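Local atomic coordinates of putative ABC transporter subunit, substrate-binding component (Rhodopseudomonas palustris, PDB entry 4EVR), a protein that probably delivers aromatic acids such as benzoate to an ABC importer, as a periplasmic solute-binding component of the leucine-binding protein family. Residues V157-A162 and I186-P191; C209-F214 and W236-L241; F133-I138 and E165-G170. One frame throughout, in Å; residues are numbered along the deposited sequence.

Interaction 1. Residues V157-A162 and I186-P191; sequences VTWKYA and ITIAFP. With BEZ (benzoic acid), chain B.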
loop_
_atom_site.group_PDB
_atom_site.type_symbol
_atom_site.label_atom_id
_atom_site.label_comp_id
_atom_site.label_asym_id
_atom_site.label_seq_id
_atom_site.Cartn_x
_atom_site.Cartn_y
_atom_site.Cartn_z
ATOM N N VAL A 157 8.287 13.167 -9.751
ATOM C CA VAL A 157 8.798 13.712 -8.497
ATOM C C VAL A 157 8.519 12.671 -7.402
ATOM O O VAL A 157 7.377 12.278 -7.225
ATOM C CB VAL A 157 8.242 15.082 -8.063
ATOM C CG1 VAL A 157 9.085 15.649 -6.877
ATOM C CG2 VAL A 157 8.245 16.046 -9.193
ATOM N N THR A 158 9.521 12.266 -6.640
ATOM C CA THR A 158 9.281 11.318 -5.543
ATOM C C THR A 158 10.452 11.332 -4.574
ATOM O O THR A 158 11.396 12.064 -4.769
ATOM C CB THR A 158 9.045 9.884 -6.105
ATOM O OG1 THR A 158 8.564 9.024 -5.084
ATOM C CG2 THR A 158 10.247 9.294 -6.712
ATOM N N TRP A 159 10.398 10.463 -3.579
ATOM C CA TRP A 159 11.492 10.250 -2.621
ATOM C C TRP A 159 12.510 9.225 -3.166
ATOM O O TRP A 159 12.146 8.272 -3.920
ATOM C CB TRP A 159 10.931 9.744 -1.291
ATOM C CG TRP A 159 10.320 10.834 -0.445
ATOM C CD1 TRP A 159 10.903 12.006 -0.081
ATOM C CD2 TRP A 159 9.096 10.753 0.298
ATOM N NE1 TRP A 159 10.141 12.638 0.875
ATOM C CE2 TRP A 159 9.025 11.889 1.121
ATOM C CE3 TRP A 159 8.056 9.802 0.368
ATOM C CZ2 TRP A 159 7.919 12.145 1.957
ATOM C CZ3 TRP A 159 7.020 10.007 1.235
ATOM C CH2 TRP A 159 6.940 11.179 2.009
ATOM N N LYS A 160 13.786 9.427 -2.789
ATOM C CA LYS A 160 14.924 8.560 -3.199
ATOM C C LYS A 160 15.001 7.290 -2.365
ATOM O O LYS A 160 15.824 7.156 -1.438
ATOM C CB LYS A 160 16.235 9.302 -3.112
ATOM C CG LYS A 160 17.319 8.675 -3.970
ATOM C CD LYS A 160 18.564 9.603 -4.026
ATOM C CE LYS A 160 19.632 9.139 -4.986
ATOM N NZ LYS A 160 20.091 7.764 -4.680
ATOM N N TYR A 161 14.059 6.378 -2.609
ATOM C CA TYR A 161 14.146 5.076 -1.985
ATOM C C TYR A 161 13.429 4.081 -2.895
ATOM O O TYR A 161 12.806 4.480 -3.855
ATOM C CB TYR A 161 13.691 5.077 -0.512
ATOM C CG TYR A 161 12.212 4.988 -0.279
ATOM C CD1 TYR A 161 11.623 3.805 0.187
ATOM C CD2 TYR A 161 11.405 6.129 -0.350
ATOM C CE1 TYR A 161 10.251 3.738 0.457
ATOM C CE2 TYR A 161 10.037 6.069 -0.072
ATOM C CZ TYR A 161 9.475 4.885 0.391
ATOM O OH TYR A 161 8.093 4.790 0.580
ATOM N N ALA A 162 13.513 2.814 -2.601
ATOM C CA ALA A 162 12.949 1.723 -3.479
ATOM C C ALA A 162 11.517 1.940 -3.955
ATOM O O ALA A 162 11.255 1.715 -5.131
ATOM C CB ALA A 162 13.012 0.387 -2.750
ATOM N N ILE A 186 12.782 13.908 -10.831
ATOM C CA ILE A 186 13.248 14.659 -9.635
ATOM C C ILE A 186 13.155 13.768 -8.410
ATOM O O ILE A 186 12.097 13.145 -8.193
ATOM C CB ILE A 186 12.427 15.957 -9.420
ATOM C CG1 ILE A 186 12.474 16.868 -10.677
ATOM C CG2 ILE A 186 12.926 16.706 -8.170
ATOM C CD1 ILE A 186 11.606 18.040 -10.648
ATOM N N THR A 187 14.233 13.722 -7.565
ATOM C CA THR A 187 14.148 12.897 -6.340
ATOM C C THR A 187 14.599 13.747 -5.180
ATOM O O THR A 187 15.456 14.619 -5.331
ATOM C CB THR A 187 14.953 11.596 -6.421
ATOM O OG1 THR A 187 16.333 11.951 -6.539
ATOM C CG2 THR A 187 14.539 10.745 -7.580
ATOM N N ILE A 188 13.994 13.509 -4.051
ATOM C CA ILE A 188 14.262 14.191 -2.783
ATOM C C ILE A 188 14.607 13.124 -1.792
ATOM O O ILE A 188 14.000 12.052 -1.826
ATOM C CB ILE A 188 12.948 14.961 -2.423
ATOM C CG1 ILE A 188 12.832 16.174 -3.384
ATOM C CG2 ILE A 188 12.939 15.486 -0.999
ATOM C CD1 ILE A 188 11.463 16.615 -3.483
ATOM N N ALA A 189 15.542 13.364 -0.908
ATOM C CA ALA A 189 15.880 12.341 0.065
ATOM C C ALA A 189 14.703 12.067 0.973
ATOM O O ALA A 189 14.016 13.007 1.408
ATOM C CB ALA A 189 17.058 12.789 0.900
ATOM N N PHE A 190 14.419 10.778 1.297
ATOM C CA PHE A 190 13.360 10.467 2.231
ATOM C C PHE A 190 13.712 10.830 3.650
ATOM O O PHE A 190 14.855 10.552 4.042
ATOM C CB PHE A 190 13.087 8.963 2.168
ATOM C CG PHE A 190 11.952 8.585 3.086
ATOM C CD1 PHE A 190 10.626 8.700 2.667
ATOM C CD2 PHE A 190 12.197 8.053 4.338
ATOM C CE1 PHE A 190 9.582 8.313 3.504
ATOM C CE2 PHE A 190 11.177 7.651 5.133
ATOM C CZ PHE A 190 9.868 7.780 4.727
ATOM N N PRO A 191 12.823 11.402 4.499
ATOM C CA PRO A 191 11.447 11.835 4.294
ATOM C C PRO A 191 11.370 13.350 4.131
ATOM O O PRO A 191 10.447 13.954 4.670
ATOM C CB PRO A 191 10.799 11.392 5.583
ATOM C CG PRO A 191 11.894 11.663 6.621
ATOM C CD PRO A 191 13.204 11.651 5.898
HETATM C C BEZ B . 6.303 1.831 0.113
HETATM O O1 BEZ B . 6.258 0.659 -0.367
HETATM O O2 BEZ B . 7.341 2.332 0.627
HETATM C C1 BEZ B . 5.062 2.657 0.212
HETATM C C2 BEZ B . 4.948 3.643 1.206
HETATM C C3 BEZ B . 3.787 4.407 1.303
HETATM C C4 BEZ B . 2.790 4.181 0.344
HETATM C C5 BEZ B . 2.919 3.194 -0.647
HETATM C C6 BEZ B . 4.036 2.408 -0.713
HETATM O O HOH W 1 16.569 8.984 0.649
#
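W159 and F190 make an edge-to-face aromatic pair at the point where two parallel strands, 153-159 and 181-188, run out of a sheet toward the ligand cleft. Upstream of the rings the contact is ordinary strand pairing: T158 N donates to I186 O (3.1 Å), I188 N to T158 O, and K160 N to I188 O (2.8 Å). V157 and I186 lie side by side on the same sheet face as W159 and I188, while T158 turns its hydroxyl to F213 O of the strand beyond. With helix 162-177 between them, the two strands form a beta-alpha-beta crossover unit of the periplasmic binding protein fold, and strand 181-188 edges its sheet. At the exit from the strands the phenyl edge of F190 descends on the indole: F190 CD1 lies 3.5 Å from W159 CD2, and the planes stand at 81°. F190 CA covers the five-membered ring in a CH-pi contact, with P191, which follows a cis peptide bond, on the same indole face. The indole NE1 is hydrogen-bonded to D192 O, which helps set the turn of the ring. Substituting alanine for W159 would probably leave the F190 edge without a face to rest on and D192 O without its indole donor. The same F190 CD1 also reaches Y161 CE2, at 3.8 Å, the two rings meeting obliquely. With CG between the backbone N and the carbonyl carbon (chi1 82°), the phenol of Y161 extends into the cleft, where its OH donates to benzoate O2 at 2.6 Å. A water links K160 O with F190 N, tying the two loops together.

Interaction 2. Residues C209-F214 and W236-L241; sequences CVYAFF and WGPGFL. With BEZ (benzoic acid), chain B.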
loop_
_atom_site.group_PDB
_atom_site.type_symbol
_atom_site.label_atom_id
_atom_site.label_comp_id
_atom_site.label_asym_id
_atom_site.label_seq_id
_atom_site.Cartn_x
_atom_site.Cartn_y
_atom_site.Cartn_z
ATOM N N CYS A 209 2.254 17.260 -17.671
ATOM C CA CYS A 209 1.806 16.562 -16.460
ATOM C C CYS A 209 2.949 16.303 -15.544
ATOM O O CYS A 209 4.084 16.260 -15.979
ATOM C CB CYS A 209 1.102 15.240 -16.800
ATOM S SG CYS A 209 2.158 14.062 -17.691
ATOM N N VAL A 210 2.624 16.108 -14.263
ATOM C CA VAL A 210 3.519 15.697 -13.204
ATOM C C VAL A 210 2.977 14.391 -12.596
ATOM O O VAL A 210 1.777 14.291 -12.328
ATOM C CB VAL A 210 3.668 16.791 -12.109
ATOM C CG1 VAL A 210 4.396 16.236 -10.900
ATOM C CG2 VAL A 210 4.400 17.994 -12.676
ATOM N N TYR A 211 3.857 13.408 -12.436
ATOM C CA TYR A 211 3.602 12.125 -11.770
ATOM C C TYR A 211 4.374 12.179 -10.512
ATOM O O TYR A 211 5.591 12.291 -10.589
ATOM C CB TYR A 211 4.069 10.993 -12.653
ATOM C CG TYR A 211 3.990 9.636 -12.036
ATOM C CD1 TYR A 211 2.819 8.897 -12.086
ATOM C CD2 TYR A 211 5.093 9.072 -11.415
ATOM C CE1 TYR A 211 2.751 7.611 -11.545
ATOM C CE2 TYR A 211 5.036 7.795 -10.850
ATOM C CZ TYR A 211 3.871 7.052 -10.952
ATOM O OH TYR A 211 3.820 5.754 -10.484
ATOM N N ALA A 212 3.708 12.132 -9.359
ATOM C CA ALA A 212 4.340 12.213 -8.081
ATOM C C ALA A 212 3.977 11.018 -7.225
ATOM O O ALA A 212 2.812 10.631 -7.195
ATOM C CB ALA A 212 3.906 13.460 -7.331
ATOM N N PHE A 213 4.957 10.445 -6.548
ATOM C CA PHE A 213 4.686 9.520 -5.476
ATOM C C PHE A 213 5.171 10.157 -4.169
ATOM O O PHE A 213 6.396 10.364 -3.925
ATOM C CB PHE A 213 5.288 8.120 -5.678
ATOM C CG PHE A 213 5.225 7.290 -4.391
ATOM C CD1 PHE A 213 4.014 7.056 -3.760
ATOM C CD2 PHE A 213 6.397 6.984 -3.668
ATOM C CE1 PHE A 213 3.960 6.378 -2.530
ATOM C CE2 PHE A 213 6.330 6.383 -2.424
ATOM C CZ PHE A 213 5.128 6.146 -1.824
ATOM N N PHE A 214 4.205 10.421 -3.302
ATOM C CA PHE A 214 4.414 10.781 -1.892
ATOM C C PHE A 214 3.252 10.106 -1.160
ATOM O O PHE A 214 2.294 9.706 -1.798
ATOM C CB PHE A 214 4.478 12.291 -1.611
ATOM C CG PHE A 214 5.669 12.958 -2.261
ATOM C CD1 PHE A 214 6.931 12.838 -1.719
ATOM C CD2 PHE A 214 5.521 13.694 -3.424
ATOM C CE1 PHE A 214 8.028 13.427 -2.344
ATOM C CE2 PHE A 214 6.616 14.280 -4.034
ATOM C CZ PHE A 214 7.861 14.119 -3.492
ATOM N N TRP A 236 -0.805 14.108 -11.269
ATOM C CA TRP A 236 -1.187 12.708 -11.262
ATOM C C TRP A 236 -0.326 11.909 -10.312
ATOM O O TRP A 236 0.806 12.299 -9.992
ATOM C CB TRP A 236 -0.986 12.105 -12.651
ATOM C CG TRP A 236 -2.058 12.465 -13.658
ATOM C CD1 TRP A 236 -2.180 13.630 -14.342
ATOM C CD2 TRP A 236 -3.036 11.571 -14.208
ATOM N NE1 TRP A 236 -3.227 13.545 -15.244
ATOM C CE2 TRP A 236 -3.714 12.268 -15.233
ATOM C CE3 TRP A 236 -3.383 10.227 -13.950
ATOM C CZ2 TRP A 236 -4.730 11.686 -15.976
ATOM C CZ3 TRP A 236 -4.355 9.641 -14.726
ATOM C CH2 TRP A 236 -5.016 10.366 -15.724
ATOM N N GLY A 237 -0.767 10.683 -10.024
ATOM C CA GLY A 237 0.078 9.767 -9.284
ATOM C C GLY A 237 -0.626 8.486 -8.903
ATOM O O GLY A 237 -1.817 8.344 -9.194
ATOM N N PRO A 238 0.091 7.530 -8.338
ATOM C CA PRO A 238 -0.587 6.381 -7.674
ATOM C C PRO A 238 -1.437 6.985 -6.581
ATOM O O PRO A 238 -1.092 8.074 -6.018
ATOM C CB PRO A 238 0.572 5.536 -7.135
ATOM C CG PRO A 238 1.655 6.545 -6.888
ATOM C CD PRO A 238 1.506 7.606 -7.939
ATOM N N GLY A 239 -2.464 6.274 -6.188
ATOM C CA GLY A 239 -3.434 6.763 -5.221
ATOM C C GLY A 239 -2.998 7.082 -3.855
ATOM O O GLY A 239 -3.707 7.751 -3.113
ATOM N N PHE A 240 -1.854 6.558 -3.493
ATOM C CA PHE A 240 -1.267 6.889 -2.186
ATOM C C PHE A 240 -1.034 8.381 -2.079
ATOM O O PHE A 240 -0.952 8.910 -0.954
ATOM C CB PHE A 240 0.084 6.171 -2.057
ATOM C CG PHE A 240 0.037 4.762 -2.539
ATOM C CD1 PHE A 240 -0.758 3.834 -1.917
ATOM C CD2 PHE A 240 0.727 4.379 -3.669
ATOM C CE1 PHE A 240 -0.866 2.574 -2.401
ATOM C CE2 PHE A 240 0.650 3.083 -4.129
ATOM C CZ PHE A 240 -0.202 2.217 -3.549
ATOM N N LEU A 241 -0.914 9.082 -3.218
ATOM C CA LEU A 241 -0.713 10.556 -3.171
ATOM C C LEU A 241 -1.905 11.268 -2.553
ATOM O O LEU A 241 -1.708 12.307 -1.970
ATOM C CB LEU A 241 -0.473 11.040 -4.602
ATOM C CG LEU A 241 -0.242 12.549 -4.793
ATOM C CD1 LEU A 241 1.028 12.995 -4.108
ATOM C CD2 LEU A 241 -0.307 12.884 -6.228
HETATM C C BEZ B . 6.303 1.831 0.113
HETATM O O1 BEZ B . 6.258 0.659 -0.367
HETATM O O2 BEZ B . 7.341 2.332 0.627
HETATM C C1 BEZ B . 5.062 2.657 0.212
HETATM C C2 BEZ B . 4.948 3.643 1.206
HETATM C C3 BEZ B . 3.787 4.407 1.303
HETATM C C4 BEZ B . 2.790 4.181 0.344
HETATM C C5 BEZ B . 2.919 3.194 -0.647
HETATM C C6 BEZ B . 4.036 2.408 -0.713
#
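Strands 209-213 and 236-238 run parallel, 4.6 Å apart at closest approach and inclined at 27°, with W236 N bonded to V210 O (2.8 Å) and W236 O receiving A212 N. The ladder stops there because P238 has no N-H to offer, and A212 O, buried by the contact, has no polar partner; P238 CD and G237 CA approach it instead. G237 is tightly placed, since a side chain at this position would run into A212 O. The pyrrolidine of P238 fits between two aromatic rings of the other strand, its CD 3.8 Å from Y211 CE1 and its CG 4.0 Å from F213 CD1, each crossing at about a right angle. F213, its CG anti to the backbone N (chi1 168°), reaches beyond the proline to the benzoate, where CZ comes within 3.7 Å of C4. F213 CE1, at the ring's edge, also touches F240 CB. F240, in the short 3-10 turn, offers a ring face to the ligand, with C5 centred 3.7 Å above it. L241 packs CD1 on both A212 CB and F214 CB. This beta-alpha-beta pair, connected by helix 217-228, lies inside the sheet, with strand 153-159 beyond 209-213 and strand 257-260 beyond 235-238; M167 of helix 162-177 covers Y211, F213 and P238, while F222 of helix 217-228 packs against A212 and F214.

Interaction 3. Residues F133-I138 and E165-G170; sequences FANGQI and EEMVSG. With BEZ (benzoic acid), chain B.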
loop_
_atom_site.group_PDB
_atom_site.type_symbol
_atom_site.label_atom_id
_atom_site.label_comp_id
_atom_site.label_asym_id
_atom_site.label_seq_id
_atom_site.Cartn_x
_atom_site.Cartn_y
_atom_site.Cartn_z
ATOM N N PHE A 133 -0.278 -4.439 -2.909
ATOM C CA PHE A 133 -0.001 -4.254 -4.321
ATOM C C PHE A 133 1.501 -4.368 -4.526
ATOM O O PHE A 133 2.246 -4.320 -3.514
ATOM C CB PHE A 133 -0.458 -2.869 -4.775
ATOM C CG PHE A 133 0.288 -1.761 -4.035
ATOM C CD1 PHE A 133 -0.103 -1.355 -2.770
ATOM C CD2 PHE A 133 1.428 -1.188 -4.577
ATOM C CE1 PHE A 133 0.733 -0.529 -2.002
ATOM C CE2 PHE A 133 2.214 -0.341 -3.842
ATOM C CZ PHE A 133 1.880 -0.037 -2.556
ATOM N N ALA A 134 1.963 -4.347 -5.802
ATOM C CA ALA A 134 3.383 -4.276 -6.142
ATOM C C ALA A 134 3.656 -2.913 -6.779
ATOM O O ALA A 134 2.870 -2.463 -7.642
ATOM C CB ALA A 134 3.795 -5.380 -7.111
ATOM N N ASN A 135 4.745 -2.258 -6.388
ATOM C CA ASN A 135 5.120 -0.896 -6.856
ATOM C C ASN A 135 5.126 -0.767 -8.360
ATOM O O ASN A 135 4.547 0.174 -8.923
ATOM C CB ASN A 135 6.535 -0.490 -6.296
ATOM C CG ASN A 135 6.567 -0.255 -4.869
ATOM O OD1 ASN A 135 5.558 0.200 -4.304
ATOM N ND2 ASN A 135 7.756 -0.473 -4.230
ATOM N N GLY A 136 5.822 -1.683 -9.004
ATOM C CA GLY A 136 5.975 -1.691 -10.473
ATOM C C GLY A 136 4.644 -1.775 -11.204
ATOM O O GLY A 136 4.366 -0.989 -12.117
ATOM N N GLN A 137 3.775 -2.661 -10.745
ATOM C CA GLN A 137 2.459 -2.847 -11.357
ATOM C C GLN A 137 1.567 -1.627 -11.260
ATOM O O GLN A 137 0.895 -1.309 -12.228
ATOM C CB GLN A 137 1.740 -4.056 -10.772
ATOM C CG GLN A 137 0.488 -4.365 -11.578
ATOM C CD GLN A 137 -0.056 -5.722 -11.272
ATOM O OE1 GLN A 137 -0.018 -6.178 -10.135
ATOM N NE2 GLN A 137 -0.733 -6.303 -12.231
ATOM N N ILE A 138 1.502 -0.955 -10.112
ATOM C CA ILE A 138 0.667 0.227 -10.035
ATOM C C ILE A 138 1.250 1.388 -10.807
ATOM O O ILE A 138 0.467 2.142 -11.401
ATOM C CB ILE A 138 0.340 0.598 -8.578
ATOM C CG1 ILE A 138 -0.694 1.690 -8.519
ATOM C CG2 ILE A 138 1.554 0.957 -7.763
ATOM C CD1 ILE A 138 -1.354 1.906 -7.068
ATOM N N GLU A 165 11.465 4.787 -6.650
ATOM C CA GLU A 165 12.158 4.326 -7.839
ATOM C C GLU A 165 11.322 3.294 -8.606
ATOM O O GLU A 165 11.283 3.356 -9.844
ATOM C CB GLU A 165 13.508 3.763 -7.415
ATOM C CG GLU A 165 14.322 3.113 -8.517
ATOM C CD GLU A 165 15.611 2.473 -8.027
ATOM O OE1 GLU A 165 16.646 2.637 -8.713
ATOM O OE2 GLU A 165 15.583 1.790 -6.974
ATOM N N GLU A 166 10.720 2.337 -7.911
ATOM C CA GLU A 166 9.987 1.266 -8.580
ATOM C C GLU A 166 8.656 1.771 -9.138
ATOM O O GLU A 166 8.282 1.383 -10.224
ATOM C CB GLU A 166 9.797 0.063 -7.652
ATOM C CG GLU A 166 11.098 -0.607 -7.234
ATOM C CD GLU A 166 10.895 -1.694 -6.208
ATOM O OE1 GLU A 166 9.744 -1.875 -5.761
ATOM O OE2 GLU A 166 11.847 -2.450 -5.936
HETATM N N MSE A 167 7.972 2.658 -8.440
HETATM C CA MSE A 167 6.775 3.214 -8.986
HETATM C C MSE A 167 7.096 4.140 -10.175
HETATM O O MSE A 167 6.311 4.154 -11.135
HETATM C CB MSE A 167 5.953 3.937 -7.930
HETATM C CG MSE A 167 5.147 2.955 -7.078
HETATM SE SE MSE A 167 3.926 3.748 -5.902
HETATM C CE MSE A 167 4.673 3.508 -4.183
ATOM N N VAL A 168 8.211 4.908 -10.120
ATOM C CA VAL A 168 8.542 5.776 -11.250
ATOM C C VAL A 168 9.022 4.880 -12.397
ATOM O O VAL A 168 8.704 5.138 -13.551
ATOM C CB VAL A 168 9.575 6.855 -10.882
ATOM C CG1 VAL A 168 10.303 7.400 -12.132
ATOM C CG2 VAL A 168 8.915 7.972 -10.087
ATOM N N SER A 169 9.756 3.821 -12.110
ATOM C CA SER A 169 10.211 2.922 -13.196
ATOM C C SER A 169 9.008 2.281 -13.990
ATOM O O SER A 169 9.047 2.170 -15.223
ATOM C CB SER A 169 11.105 1.830 -12.633
ATOM O OG SER A 169 11.350 0.895 -13.665
ATOM N N GLY A 170 8.010 1.795 -13.268
ATOM C CA GLY A 170 6.820 1.177 -13.856
ATOM C C GLY A 170 6.047 2.150 -14.712
ATOM O O GLY A 170 5.602 1.817 -15.801
HETATM C C BEZ B . 6.303 1.831 0.113
HETATM O O1 BEZ B . 6.258 0.659 -0.367
HETATM O O2 BEZ B . 7.341 2.332 0.627
HETATM C C1 BEZ B . 5.062 2.657 0.212
HETATM C C2 BEZ B . 4.948 3.643 1.206
HETATM C C3 BEZ B . 3.787 4.407 1.303
HETATM C C4 BEZ B . 2.790 4.181 0.344
HETATM C C5 BEZ B . 2.919 3.194 -0.647
HETATM C C6 BEZ B . 4.036 2.408 -0.713
#
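N135 and M167 meet where the first turn of helix 135-148 packs against helix 162-177, two helices of the periplasmic binding protein fold whose touching ends help wall the benzoate pocket. M167, present as selenomethionine, can be followed outward atom by atom. Its CB lies 4.1 Å from N135 O, and CG comes closer to that same carbonyl oxygen, at 3.4 Å. SE then runs alongside I138 CG2, 4.1 Å away, as the two side chains point the same way. A bend at the last torsion (chi3 -108°) turns the methyl CE to the ligand, where it touches benzoate C6 at 3.7 Å. From another quarter F133 brings the edge of its ring to the same carbon, CZ to C6 also at 3.7 Å.

Between the two segments the polar link is a single hydrogen bond, from N135 to E166. N135 carries its CG anti to the carbonyl carbon (chi1 -69°), which brings the amide to E166, whose chain is extended beyond CG. N135 ND2 donates to E166 OE1 at 2.9 Å with a nearly straight N-H, on the anti side of the carboxylate but well out of its plane; the two flat groups are turned 59° apart. OE1 is also held by D117 N, so two donors grip one carboxylate oxygen. Next to this bond, glycines permit close approach: G136 and G170 have CA atoms 4.5 Å apart, and a side chain on G170 would collide with G136 O. The amide oxygen N135 OD1, buried by the contact and without a polar partner, instead faces the selenomethionine methyl, M167 CE lying 3.4 Å from it.

Overall arrangement
Three contacts, their centres 12 to 14 Å apart, converge on one benzoate. Interactions 1 and 2 belong to a single sheet: strands 153-159 and 209-213 are neighbours, joined by V157 N to Y211 O (3.0 Å) and, through a side chain, by T158 OG1 to F213 O (2.8 Å). Interaction 3 lays helices against that sheet; Y211 OH probably bonds M167 O at 3.0 Å, and F213 CE1 touches M167 CE at 3.4 Å. The work on the ligand is divided. Interaction 1 supplies a hydroxyl to the carboxylate, which S92 OG and G115 N also hold, whereas interactions 2 and 3 line the phenyl ring with F213, F240, F133 and M167.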